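Local coordinates for 16S rRNA methylase (Uncultured bacterium, PDB 7JLZ), which probably methylates N1 of A1408 in the 16S rRNA of the 30S ribosomal subunit, a modification that confers aminoglycoside resistance, at residues W103-L107 with K117-I121. Numbering follows the deposited sequence.
Sequences WGSLL and KNSLI
Asn118 reaches from the helical segment to the backbone of Leu107, where its OD1 accepts a hydrogen bond from Leu107 N at 2.9 Å. The bond is fairly straight at hydrogen (159°), but the donor stands above the carboxamide plane, 37° out of it. The other branch of the carboxamide faces the same residue: ND2 of Asn118 lies 3.8 Å from CD2 of Leu107 and also makes a weak hydrogen bond to Asn170. The isobutyl group of Leu107 packs against the carboxamide with one methyl and turns the other, CD1, to CD1 of Ile121 at 3.7 Å. CD1 of Leu106 touches both Asn118 and Ile121, 3.7 Å from OD1 of the former and 4.0 Å from CG1 of the latter. Its CG lies anti to the backbone N (chi1 -171°), carrying the branch inward, where Leu31 and Ile99 of the central sheet join the packing. At Trp103, the first residue of the type II' turn that ends at Leu106, Leu120 CD2 meets the edge of the ring near its plane, 3.9 Å from CZ3, while the indole N-H bonds to Ile54 O. The loop after strand 94-100 of this Rossmann-like methyltransferase is thereby folded back on the helices that follow it. The one hydrogen bond between the segments gives the Leu107 N-H an acceptor and ties the loop to Asn118, and the methyl contacts of Leu106 and Leu107 with Ile121 add an apolar part.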
loop_
_atom_site.group_PDB
_atom_site.type_symbol
_atom_site.label_atom_id
_atom_site.label_comp_id
_atom_site.label_asym_id
_atom_site.label_seq_id
_atom_site.Cartn_x
_atom_site.Cartn_y
_atom_site.Cartn_z
ATOM N N TRP A 103 -0.353 -0.955 8.568
ATOM C CA TRP A 103 0.190 -2.195 8.025
ATOM C C TRP A 103 1.212 -2.666 9.054
ATOM O O TRP A 103 2.420 -2.518 8.878
ATOM C CB TRP A 103 0.802 -2.000 6.638
ATOM C CG TRP A 103 1.064 -3.286 5.889
ATOM C CD1 TRP A 103 0.126 -4.174 5.430
ATOM C CD2 TRP A 103 2.341 -3.821 5.496
ATOM N NE1 TRP A 103 0.741 -5.218 4.776
ATOM C CE2 TRP A 103 2.097 -5.028 4.812
ATOM C CE3 TRP A 103 3.663 -3.400 5.665
ATOM C CZ2 TRP A 103 3.120 -5.810 4.285
ATOM C CZ3 TRP A 103 4.681 -4.179 5.141
ATOM C CH2 TRP A 103 4.402 -5.370 4.462
ATOM N N GLY A 104 0.710 -3.220 10.154
ATOM C CA GLY A 104 1.602 -3.757 11.167
ATOM C C GLY A 104 2.380 -2.648 11.838
ATOM O O GLY A 104 1.824 -1.618 12.232
ATOM N N SER A 105 3.692 -2.843 11.952
ATOM C CA SER A 105 4.556 -1.874 12.612
ATOM C C SER A 105 4.951 -0.708 11.714
ATOM O O SER A 105 5.610 0.220 12.192
ATOM C CB SER A 105 5.814 -2.571 13.116
ATOM O OG SER A 105 6.466 -3.215 12.034
ATOM N N LEU A 106 4.579 -0.728 10.436
ATOM C CA LEU A 106 5.062 0.279 9.496
ATOM C C LEU A 106 4.510 1.654 9.856
ATOM O O LEU A 106 3.289 1.846 9.900
ATOM C CB LEU A 106 4.657 -0.097 8.074
ATOM C CG LEU A 106 5.295 0.758 6.982
ATOM C CD1 LEU A 106 6.819 0.680 7.072
ATOM C CD2 LEU A 106 4.811 0.338 5.607
ATOM N N LEU A 107 5.405 2.615 10.100
ATOM C CA LEU A 107 5.009 3.992 10.416
ATOM C C LEU A 107 4.069 4.031 11.617
ATOM O O LEU A 107 3.168 4.864 11.700
ATOM C CB LEU A 107 4.372 4.676 9.201
ATOM C CG LEU A 107 5.259 4.886 7.966
ATOM C CD1 LEU A 107 4.429 5.316 6.775
ATOM C CD2 LEU A 107 6.387 5.888 8.245
ATOM N N LYS A 117 13.126 0.061 10.559
ATOM C CA LYS A 117 11.941 -0.602 10.021
ATOM C C LYS A 117 11.328 0.198 8.878
ATOM O O LYS A 117 10.971 -0.366 7.836
ATOM C CB LYS A 117 10.904 -0.831 11.122
ATOM C CG LYS A 117 11.062 -2.137 11.881
ATOM C CD LYS A 117 9.791 -2.480 12.650
ATOM C CE LYS A 117 10.014 -3.653 13.595
ATOM N NZ LYS A 117 10.677 -4.804 12.920
ATOM N N ASN A 118 11.189 1.514 9.055
ATOM C CA ASN A 118 10.496 2.317 8.052
ATOM C C ASN A 118 11.301 2.487 6.768
ATOM O O ASN A 118 10.729 2.915 5.758
ATOM C CB ASN A 118 10.119 3.687 8.628
ATOM C CG ASN A 118 9.075 3.596 9.748
ATOM O OD1 ASN A 118 8.301 2.637 9.830
ATOM N ND2 ASN A 118 9.055 4.608 10.614
ATOM N N SER A 119 12.597 2.147 6.776
ATOM C CA SER A 119 13.414 2.181 5.563
ATOM C C SER A 119 12.918 1.212 4.495
ATOM O O SER A 119 13.377 1.287 3.348
ATOM C CB SER A 119 14.872 1.863 5.900
ATOM O OG SER A 119 15.065 0.477 6.088
ATOM N N LEU A 120 12.011 0.298 4.849
ATOM C CA LEU A 120 11.383 -0.565 3.860
ATOM C C LEU A 120 10.722 0.240 2.753
ATOM O O LEU A 120 10.734 -0.176 1.589
ATOM C CB LEU A 120 10.359 -1.461 4.554
ATOM C CG LEU A 120 9.470 -2.336 3.676
ATOM C CD1 LEU A 120 10.306 -3.408 3.005
ATOM C CD2 LEU A 120 8.363 -2.960 4.504
ATOM N N ILE A 121 10.150 1.395 3.095
ATOM C CA ILE A 121 9.382 2.180 2.127
ATOM C C ILE A 121 10.263 2.603 0.957
ATOM O O ILE A 121 9.933 2.378 -0.212
ATOM C CB ILE A 121 8.745 3.395 2.823
ATOM C CG1 ILE A 121 7.703 2.923 3.833
ATOM C CG2 ILE A 121 8.111 4.338 1.809
ATOM C CD1 ILE A 121 7.171 4.044 4.706
#